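Local coordinates for MW1564 protein (Staphylococcus aureus, PDB 3NTV) that probably transfers a methyl group from S-adenosylmethionine to an oxygen of its substrate, as a putative caffeoyl-CoA O-methyltransferase with a Rossmann fold, at residues Val177-Val183 with Met197-Gln202; Gly79-Gly83 with Met107-Ala111; Ile96-Glu102 with Gln123-Gly129. All blocks are in the same frame, centred on the assembly; numbering follows the deposited sequence.

Interaction 1: residues Val177-Val183 with Met197-Gln202; sequences VLYHGFV and MVKKVQ
Tyr179 CG lies anti to the backbone N (chi1 -164°), which turns the ring to the helix at Met197. The helix backbone places Met197 CB over one face of that ring. The result is a CH-pi contact. Met197 CB sits 3.5 Å from the centroid of the Tyr179 ring, 12° off the normal. Its chi1 of -63° carries Met197 CG on past Tyr179 CZ and OH, 3.7 Å from each. The chain bends at chi2, which leaves the selenium of this selenomethionine oblique to the ring, 5.5 Å from SE to the centroid, in a Met-aromatic contact. The imidazole of His180 comes to the opposite face, with CD2 offset toward the rim.

The segment 177-183 is part of the loop that follows strand 170-175 of the Rossmann-type methyltransferase sheet. It folds back on the helix that comes next in the chain. Val198 uses both methyls: CG2 meets Phe182 CB at 3.8 Å, and CG1 meets Val183 CA at 3.8 Å. Val201 CG1 presses on Val177 O at 3.2 Å, while CG2 reaches Tyr179 CB. Val177 O also takes a hydrogen bond from Asn205 ND2 of the same helix. Leu178 packs on Leu29 of the second subunit, and Val183 on Asn25 of that subunit.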
loop_
_atom_site.group_PDB
_atom_site.type_symbol
_atom_site.label_atom_id
_atom_site.label_comp_id
_atom_site.label_asym_id
_atom_site.label_seq_id
_atom_site.Cartn_x
_atom_site.Cartn_y
_atom_site.Cartn_z
ATOM N N VAL A 177 5.565 9.712 7.637
ATOM C CA VAL A 177 6.199 8.942 8.721
ATOM C C VAL A 177 7.731 8.840 8.549
ATOM O O VAL A 177 8.419 8.380 9.462
ATOM C CB VAL A 177 5.505 7.600 9.059
ATOM C CG1 VAL A 177 4.092 7.837 9.585
ATOM C CG2 VAL A 177 5.500 6.659 7.859
ATOM N N LEU A 178 8.260 9.318 7.407
ATOM C CA LEU A 178 9.715 9.400 7.180
ATOM C C LEU A 178 10.183 10.871 7.159
ATOM O O LEU A 178 11.338 11.129 6.830
ATOM C CB LEU A 178 10.122 8.699 5.857
ATOM C CG LEU A 178 9.979 7.164 5.797
ATOM C CD1 LEU A 178 10.325 6.661 4.418
ATOM C CD2 LEU A 178 10.885 6.465 6.811
ATOM N N TYR A 179 9.305 11.836 7.550
ATOM C CA TYR A 179 9.576 13.282 7.486
ATOM C C TYR A 179 10.316 13.668 6.205
ATOM O O TYR A 179 11.477 14.082 6.233
ATOM C CB TYR A 179 10.211 13.925 8.763
ATOM C CG TYR A 179 10.064 15.441 8.717
ATOM C CD1 TYR A 179 11.175 16.268 8.555
ATOM C CD2 TYR A 179 8.802 16.035 8.647
ATOM C CE1 TYR A 179 11.034 17.648 8.375
ATOM C CE2 TYR A 179 8.652 17.409 8.481
ATOM C CZ TYR A 179 9.769 18.216 8.368
ATOM O OH TYR A 179 9.588 19.575 8.230
ATOM N N HIS A 180 9.679 13.392 5.059
ATOM C CA HIS A 180 10.206 13.705 3.727
ATOM C C HIS A 180 11.519 12.970 3.396
ATOM O O HIS A 180 12.240 13.378 2.482
ATOM C CB HIS A 180 10.343 15.234 3.562
ATOM C CG HIS A 180 9.122 16.005 3.954
ATOM N ND1 HIS A 180 7.973 15.989 3.175
ATOM C CD2 HIS A 180 8.916 16.810 5.019
ATOM C CE1 HIS A 180 7.116 16.788 3.791
ATOM N NE2 HIS A 180 7.639 17.297 4.909
ATOM N N GLY A 181 11.814 11.910 4.146
ATOM C CA GLY A 181 13.029 11.122 3.977
ATOM C C GLY A 181 14.164 11.540 4.889
ATOM O O GLY A 181 15.242 10.947 4.832
ATOM N N PHE A 182 13.929 12.551 5.748
ATOM C CA PHE A 182 14.952 13.065 6.670
ATOM C C PHE A 182 15.246 12.212 7.870
ATOM O O PHE A 182 16.285 12.430 8.483
ATOM C CB PHE A 182 14.618 14.480 7.152
ATOM C CG PHE A 182 14.796 15.559 6.122
ATOM C CD1 PHE A 182 16.065 15.891 5.652
ATOM C CD2 PHE A 182 13.718 16.327 5.707
ATOM C CE1 PHE A 182 16.232 16.909 4.712
ATOM C CE2 PHE A 182 13.889 17.357 4.783
ATOM C CZ PHE A 182 15.144 17.636 4.287
ATOM N N VAL A 183 14.344 11.290 8.260
ATOM C CA VAL A 183 14.526 10.468 9.469
ATOM C C VAL A 183 15.913 9.857 9.717
ATOM O O VAL A 183 16.368 9.863 10.873
ATOM C CB VAL A 183 13.379 9.469 9.759
ATOM C CG1 VAL A 183 12.089 10.196 10.109
ATOM C CG2 VAL A 183 13.175 8.512 8.598
HETATM N N MSE A 197 11.330 18.175 13.930
HETATM C CA MSE A 197 10.304 17.414 13.206
HETATM C C MSE A 197 10.634 15.936 13.113
HETATM O O MSE A 197 9.749 15.096 13.273
HETATM C CB MSE A 197 10.053 18.017 11.823
HETATM C CG MSE A 197 9.498 19.439 11.882
HETATM SE SE MSE A 197 7.722 19.550 12.730
HETATM C CE MSE A 197 8.296 20.181 14.509
ATOM N N VAL A 198 11.916 15.608 12.869
ATOM C CA VAL A 198 12.380 14.213 12.820
ATOM C C VAL A 198 12.119 13.579 14.193
ATOM O O VAL A 198 11.571 12.477 14.257
ATOM C CB VAL A 198 13.853 14.114 12.358
ATOM C CG1 VAL A 198 14.423 12.705 12.573
ATOM C CG2 VAL A 198 13.996 14.513 10.895
ATOM N N LYS A 199 12.457 14.293 15.296
ATOM C CA LYS A 199 12.213 13.775 16.642
ATOM C C LYS A 199 10.723 13.508 16.879
ATOM O O LYS A 199 10.368 12.464 17.416
ATOM C CB LYS A 199 12.755 14.754 17.708
ATOM C CG LYS A 199 13.259 14.048 18.957
ATOM C CD LYS A 199 13.136 14.911 20.209
ATOM C CE LYS A 199 13.338 14.110 21.478
ATOM N NZ LYS A 199 12.198 13.194 21.761
ATOM N N LYS A 200 9.853 14.447 16.474
ATOM C CA LYS A 200 8.406 14.301 16.632
ATOM C C LYS A 200 7.887 13.063 15.862
ATOM O O LYS A 200 7.133 12.276 16.417
ATOM C CB LYS A 200 7.691 15.574 16.118
ATOM C CG LYS A 200 6.167 15.525 16.277
ATOM C CD LYS A 200 5.472 16.535 15.344
ATOM C CE LYS A 200 5.571 17.943 15.844
ATOM N NZ LYS A 200 4.740 18.864 15.016
ATOM N N VAL A 201 8.312 12.908 14.615
ATOM C CA VAL A 201 7.870 11.819 13.731
ATOM C C VAL A 201 8.369 10.485 14.266
ATOM O O VAL A 201 7.601 9.523 14.351
ATOM C CB VAL A 201 8.278 12.110 12.264
ATOM C CG1 VAL A 201 8.140 10.885 11.387
ATOM C CG2 VAL A 201 7.434 13.257 11.693
ATOM N N GLN A 202 9.650 10.434 14.680
ATOM C CA GLN A 202 10.178 9.201 15.260
ATOM C C GLN A 202 9.432 8.820 16.519
ATOM O O GLN A 202 9.104 7.637 16.674
ATOM C CB GLN A 202 11.688 9.292 15.500
ATOM C CG GLN A 202 12.505 9.322 14.191
ATOM C CD GLN A 202 14.000 9.509 14.420
ATOM O OE1 GLN A 202 14.810 9.394 13.488
ATOM N NE2 GLN A 202 14.397 9.902 15.617
#

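Interaction 2: residues Gly79-Gly83 with Met107-Ala111. With SO4 (sulfate ion), chain C.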
loop_
_atom_site.group_PDB
_atom_site.type_symbol
_atom_site.label_atom_id
_atom_site.label_comp_id
_atom_site.label_asym_id
_atom_site.label_seq_id
_atom_site.Cartn_x
_atom_site.Cartn_y
_atom_site.Cartn_z
ATOM N N GLY A 79 -6.069 18.544 8.486
ATOM C CA GLY A 79 -5.261 19.432 7.673
ATOM C C GLY A 79 -5.471 19.283 6.192
ATOM O O GLY A 79 -5.810 18.207 5.689
ATOM N N THR A 80 -5.258 20.382 5.494
ATOM C CA THR A 80 -5.299 20.471 4.052
ATOM C C THR A 80 -4.561 21.698 3.566
ATOM O O THR A 80 -4.477 22.712 4.267
ATOM C CB THR A 80 -6.725 20.420 3.499
ATOM O OG1 THR A 80 -6.609 20.203 2.097
ATOM C CG2 THR A 80 -7.552 21.690 3.797
ATOM N N ALA A 81 -4.018 21.591 2.371
ATOM C CA ALA A 81 -3.368 22.711 1.751
ATOM C C ALA A 81 -4.401 23.420 0.859
ATOM O O ALA A 81 -4.673 24.603 1.072
ATOM C CB ALA A 81 -2.194 22.233 0.948
ATOM N N ILE A 82 -5.015 22.702 -0.098
ATOM C CA ILE A 82 -5.983 23.315 -1.013
ATOM C C ILE A 82 -7.277 22.492 -1.217
ATOM O O ILE A 82 -8.024 22.787 -2.148
ATOM C CB ILE A 82 -5.302 23.624 -2.385
ATOM C CG1 ILE A 82 -4.831 22.327 -3.116
ATOM C CG2 ILE A 82 -4.200 24.680 -2.254
ATOM C CD1 ILE A 82 -4.239 22.496 -4.564
ATOM N N GLY A 83 -7.502 21.468 -0.393
ATOM C CA GLY A 83 -8.670 20.592 -0.532
ATOM C C GLY A 83 -8.466 19.505 -1.575
ATOM O O GLY A 83 -9.405 18.802 -1.945
HETATM N N MSE A 107 -5.097 28.552 3.538
HETATM C CA MSE A 107 -5.453 27.174 3.149
HETATM C C MSE A 107 -6.979 27.005 3.151
HETATM O O MSE A 107 -7.518 26.450 2.190
HETATM C CB MSE A 107 -4.776 26.150 4.070
HETATM C CG MSE A 107 -3.242 26.245 4.051
HETATM SE SE MSE A 107 -2.474 26.210 2.259
HETATM C CE MSE A 107 -0.736 27.051 2.652
ATOM N N ILE A 108 -7.677 27.534 4.193
ATOM C CA ILE A 108 -9.154 27.496 4.267
ATOM C C ILE A 108 -9.761 28.150 3.012
ATOM O O ILE A 108 -10.609 27.538 2.370
ATOM C CB ILE A 108 -9.702 28.133 5.569
ATOM C CG1 ILE A 108 -9.400 27.255 6.804
ATOM C CG2 ILE A 108 -11.212 28.425 5.460
ATOM C CD1 ILE A 108 -9.363 28.047 8.150
ATOM N N GLN A 109 -9.283 29.370 2.648
ATOM C CA GLN A 109 -9.753 30.125 1.490
ATOM C C GLN A 109 -9.567 29.356 0.174
ATOM O O GLN A 109 -10.519 29.264 -0.607
ATOM C CB GLN A 109 -9.089 31.515 1.424
ATOM C CG GLN A 109 -9.653 32.521 2.421
ATOM C CD GLN A 109 -9.152 33.931 2.173
ATOM O OE1 GLN A 109 -7.951 34.180 1.976
ATOM N NE2 GLN A 109 -10.069 34.893 2.207
ATOM N N TYR A 110 -8.364 28.781 -0.049
ATOM C CA TYR A 110 -8.021 27.968 -1.234
ATOM C C TYR A 110 -8.959 26.754 -1.301
ATOM O O TYR A 110 -9.522 26.465 -2.366
ATOM C CB TYR A 110 -6.583 27.427 -1.131
ATOM C CG TYR A 110 -5.446 28.410 -1.343
ATOM C CD1 TYR A 110 -5.653 29.622 -2.000
ATOM C CD2 TYR A 110 -4.144 28.086 -0.969
ATOM C CE1 TYR A 110 -4.599 30.511 -2.229
ATOM C CE2 TYR A 110 -3.079 28.953 -1.219
ATOM C CZ TYR A 110 -3.312 30.165 -1.847
ATOM O OH TYR A 110 -2.261 31.021 -2.076
ATOM N N ALA A 111 -9.088 26.020 -0.166
ATOM C CA ALA A 111 -9.951 24.837 -0.109
ATOM C C ALA A 111 -11.416 25.197 -0.416
ATOM O O ALA A 111 -12.029 24.531 -1.256
ATOM C CB ALA A 111 -9.819 24.142 1.236
HETATM S S SO4 C . -4.196 18.493 0.136
HETATM O O1 SO4 C . -5.428 17.754 0.500
HETATM O O2 SO4 C . -4.597 19.701 -0.569
HETATM O O3 SO4 C . -3.472 18.855 1.383
HETATM O O4 SO4 C . -3.334 17.578 -0.634
#
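Met107, a selenomethionine, meets the loop 79-83 with CB, CG and SE. CB lies 3.4 Å from Ala81 O and nearly as close to Thr80 O. The chain bends at chi2 (-52°), which brings SE close to Ala81 O, 3.0 Å away. SE also packs on Ala81 CB.

Tyr110, one turn further along helix 105-117, brings CD2 and CB to Ile82 CG2. CD2 is 3.6 Å from Ile82 CG2, and the two side chains meet at a slant. Ala81 O lies at the ring edge, near its plane. Phe46 makes an edge-to-face contact with the same ring.

Ala111 closes the contact. Its CA-H points to Ile82 O, with 3.5 Å between Ala111 CA and that oxygen. Its CB lies 3.9 Å from Gly83 N.

The loop follows strand 74-78 and leads into helix 84-90, with Gly83 as N-cap. This is the glycine-rich turn that in Rossmann-fold methyltransferases usually borders the S-adenosylmethionine site. Thr80 OG1 accepts from Gly83 N at 2.9 Å, an ST motif. A sulfate ion, probably from the crystallisation liquor, is bound by Ala81 N at 3.0 Å (to O3) and Ile82 N at 3.1 Å (to O2). The bond from Thr80 OG1 to O1 is weak. Tyr84 N, Ser85 OG and Val55 N also bind the ion. The loop thus turns its carbonyl oxygens and apolar groups to the helix, and backbone N-H groups to the anion.

Interaction 3: residues Ile96-Glu102 with Gln123-Gly129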
loop_
_atom_site.group_PDB
_atom_site.type_symbol
_atom_site.label_atom_id
_atom_site.label_comp_id
_atom_site.label_asym_id
_atom_site.label_seq_id
_atom_site.Cartn_x
_atom_site.Cartn_y
_atom_site.Cartn_z
ATOM N N ILE A 96 -19.599 9.397 -0.611
ATOM C CA ILE A 96 -18.466 9.651 0.297
ATOM C C ILE A 96 -18.599 11.025 0.905
ATOM O O ILE A 96 -18.918 11.988 0.213
ATOM C CB ILE A 96 -17.097 9.457 -0.398
ATOM C CG1 ILE A 96 -16.850 7.947 -0.585
ATOM C CG2 ILE A 96 -15.914 10.103 0.403
ATOM C CD1 ILE A 96 -15.740 7.608 -1.551
ATOM N N HIS A 97 -18.335 11.106 2.198
ATOM C CA HIS A 97 -18.319 12.354 2.945
ATOM C C HIS A 97 -16.911 12.571 3.465
ATOM O O HIS A 97 -16.338 11.661 4.048
ATOM C CB HIS A 97 -19.291 12.286 4.156
ATOM C CG HIS A 97 -19.028 13.387 5.148
ATOM N ND1 HIS A 97 -19.528 14.661 4.951
ATOM C CD2 HIS A 97 -18.187 13.407 6.217
ATOM C CE1 HIS A 97 -19.026 15.402 5.931
ATOM N NE2 HIS A 97 -18.197 14.690 6.707
ATOM N N VAL A 98 -16.404 13.808 3.390
ATOM C CA VAL A 98 -15.103 14.122 3.969
ATOM C C VAL A 98 -15.271 15.332 4.895
ATOM O O VAL A 98 -15.801 16.368 4.469
ATOM C CB VAL A 98 -14.028 14.439 2.892
ATOM C CG1 VAL A 98 -12.663 14.707 3.550
ATOM C CG2 VAL A 98 -13.920 13.310 1.860
ATOM N N THR A 99 -14.811 15.196 6.143
ATOM C CA THR A 99 -14.710 16.303 7.080
ATOM C C THR A 99 -13.208 16.626 7.140
ATOM O O THR A 99 -12.394 15.726 7.415
ATOM C CB THR A 99 -15.277 15.960 8.461
ATOM O OG1 THR A 99 -16.701 15.907 8.356
ATOM C CG2 THR A 99 -14.956 17.050 9.497
ATOM N N THR A 100 -12.854 17.897 6.857
ATOM C CA THR A 100 -11.457 18.343 6.885
ATOM C C THR A 100 -11.284 19.487 7.873
ATOM O O THR A 100 -11.969 20.507 7.759
ATOM C CB THR A 100 -10.965 18.745 5.474
ATOM O OG1 THR A 100 -11.306 17.739 4.533
ATOM C CG2 THR A 100 -9.465 18.943 5.420
ATOM N N ILE A 101 -10.364 19.318 8.836
ATOM C CA ILE A 101 -10.068 20.354 9.833
ATOM C C ILE A 101 -8.850 21.112 9.347
ATOM O O ILE A 101 -7.819 20.491 9.044
ATOM C CB ILE A 101 -9.838 19.755 11.245
ATOM C CG1 ILE A 101 -11.043 18.891 11.711
ATOM C CG2 ILE A 101 -9.449 20.857 12.283
ATOM C CD1 ILE A 101 -10.762 18.020 12.995
ATOM N N GLU A 102 -8.928 22.447 9.347
ATOM C CA GLU A 102 -7.803 23.271 8.949
ATOM C C GLU A 102 -7.823 24.590 9.701
ATOM O O GLU A 102 -8.869 25.230 9.816
ATOM C CB GLU A 102 -7.769 23.488 7.420
ATOM C CG GLU A 102 -6.530 24.236 6.906
ATOM C CD GLU A 102 -5.167 23.801 7.421
ATOM O OE1 GLU A 102 -4.854 22.589 7.354
ATOM O OE2 GLU A 102 -4.409 24.677 7.899
ATOM N N GLN A 123 -20.287 17.215 -0.448
ATOM C CA GLN A 123 -19.585 16.043 0.055
ATOM C C GLN A 123 -18.481 16.377 1.048
ATOM O O GLN A 123 -18.102 15.502 1.837
ATOM C CB GLN A 123 -18.943 15.263 -1.103
ATOM C CG GLN A 123 -19.980 14.558 -1.975
ATOM C CD GLN A 123 -19.304 13.640 -2.951
ATOM O OE1 GLN A 123 -18.809 12.548 -2.600
ATOM N NE2 GLN A 123 -19.247 14.068 -4.184
ATOM N N VAL A 124 -17.919 17.598 0.973
ATOM C CA VAL A 124 -16.796 17.987 1.830
ATOM C C VAL A 124 -17.174 19.126 2.771
ATOM O O VAL A 124 -17.677 20.157 2.324
ATOM C CB VAL A 124 -15.534 18.360 0.994
ATOM C CG1 VAL A 124 -14.331 18.727 1.885
ATOM C CG2 VAL A 124 -15.178 17.252 0.002
ATOM N N ARG A 125 -16.860 18.953 4.056
ATOM C CA ARG A 125 -17.108 19.948 5.099
ATOM C C ARG A 125 -15.751 20.426 5.608
ATOM O O ARG A 125 -14.933 19.603 6.027
ATOM C CB ARG A 125 -17.924 19.262 6.223
ATOM C CG ARG A 125 -17.991 19.963 7.563
ATOM C CD ARG A 125 -18.990 19.265 8.481
ATOM N NE ARG A 125 -18.487 18.018 9.084
ATOM C CZ ARG A 125 -19.050 17.455 10.148
ATOM N NH1 ARG A 125 -20.102 18.021 10.725
ATOM N NH2 ARG A 125 -18.559 16.330 10.649
ATOM N N ILE A 126 -15.518 21.742 5.598
ATOM C CA ILE A 126 -14.281 22.317 6.125
ATOM C C ILE A 126 -14.596 22.820 7.514
ATOM O O ILE A 126 -15.494 23.651 7.679
ATOM C CB ILE A 126 -13.719 23.461 5.222
ATOM C CG1 ILE A 126 -13.377 22.936 3.817
ATOM C CG2 ILE A 126 -12.472 24.144 5.896
ATOM C CD1 ILE A 126 -13.158 24.029 2.780
ATOM N N ILE A 127 -13.849 22.334 8.509
ATOM C CA ILE A 127 -14.010 22.760 9.894
ATOM C C ILE A 127 -12.841 23.724 10.134
ATOM O O ILE A 127 -11.681 23.326 10.069
ATOM C CB ILE A 127 -14.020 21.544 10.879
ATOM C CG1 ILE A 127 -15.141 20.531 10.544
ATOM C CG2 ILE A 127 -14.105 22.012 12.359
ATOM C CD1 ILE A 127 -16.614 21.048 10.693
ATOM N N GLU A 128 -13.139 24.984 10.407
ATOM C CA GLU A 128 -12.092 25.989 10.579
ATOM C C GLU A 128 -11.630 26.126 12.017
ATOM O O GLU A 128 -12.431 26.406 12.900
ATOM C CB GLU A 128 -12.603 27.337 10.072
ATOM C CG GLU A 128 -13.029 27.291 8.616
ATOM C CD GLU A 128 -13.633 28.586 8.128
ATOM O OE1 GLU A 128 -13.132 29.667 8.514
ATOM O OE2 GLU A 128 -14.565 28.515 7.298
ATOM N N GLY A 129 -10.349 25.918 12.245
ATOM C CA GLY A 129 -9.805 26.056 13.583
ATOM C C GLY A 129 -8.698 25.084 13.902
ATOM O O GLY A 129 -8.337 24.223 13.089
#
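Thr99 OG1 is gripped by two nitrogens of Arg125. NE of Arg125 approaches Thr99 OG1 at 2.9 Å and NH2 at 3.0 Å. The grip is side-on, with the oxygen close to the guanidinium plane. Thr99 OG1 also lies at the edge of the His97 imidazole, in its plane, but the modelled distance to NE2 is doubtfully short. Arg125 CG is trans to the backbone N (chi1 164°) and the chain bends at chi3, which sets the guanidinium beside Thr99. The imidazole and guanidinium planes are 76° apart. Arg125 NH2 also forms a salt bridge with Asp140.

The backbones pair as neighbouring parallel strands. Amides and carbonyls bond in turn from Val98 N with Gln123 O to Gly129 N with Glu102 O. Thr100 N to Arg125 O is nearly straight (173°), and Ile127 N to Thr100 O is the shortest of these at 2.7 Å. The strands belong to a right-handed beta-alpha-beta unit whose linking helix is 105-117, with 124-128 at the edge of the sheet within this chain.

On the face of Thr99 and Arg125, Thr99 CG2 meets Ile127 CG1 at 3.6 Å, and Ile101 CG1 meets Ile127 CB at 4.1 Å. Helix 135-138 packs there through Val138. On the other face, Val98 CB touches Val124 CG2 at 4.2 Å. In one of its two conformers Thr100 OG1 is hydrogen-bonded to Glu77 OE2 and Ser86 OG. Helix 105-117 covers Val124 and Ile126. The double hold on Thr99 OG1 probably fixes the rotation of the guanidinium, and Asp140 would help balance its positive charge.

How the interactions relate
Interactions 2 and 3 are neighbours, with centres about 10 Å apart. Their segments alternate along the chain: 79-83, 96-102, 107-111, 123-129. Helix 105-117, one side of interaction 2, links the two strands of interaction 3. Gly79 N meets Ile101 O and Thr80 N meets Glu102 OE1, which ties the sulfate-binding loop to strand 97-102. Interaction 3 lies in the sheet; interaction 2 lies at the carboxyl ends of its strands, the region probably used for the cofactor. Interaction 1 comes later in the chain, with its centre about 23 Å from that of interaction 2 and 26 Å from that of interaction 3. Interactions 1 and 3 lie on opposite sides of the chain's centre. Interaction 1 borders the second subunit.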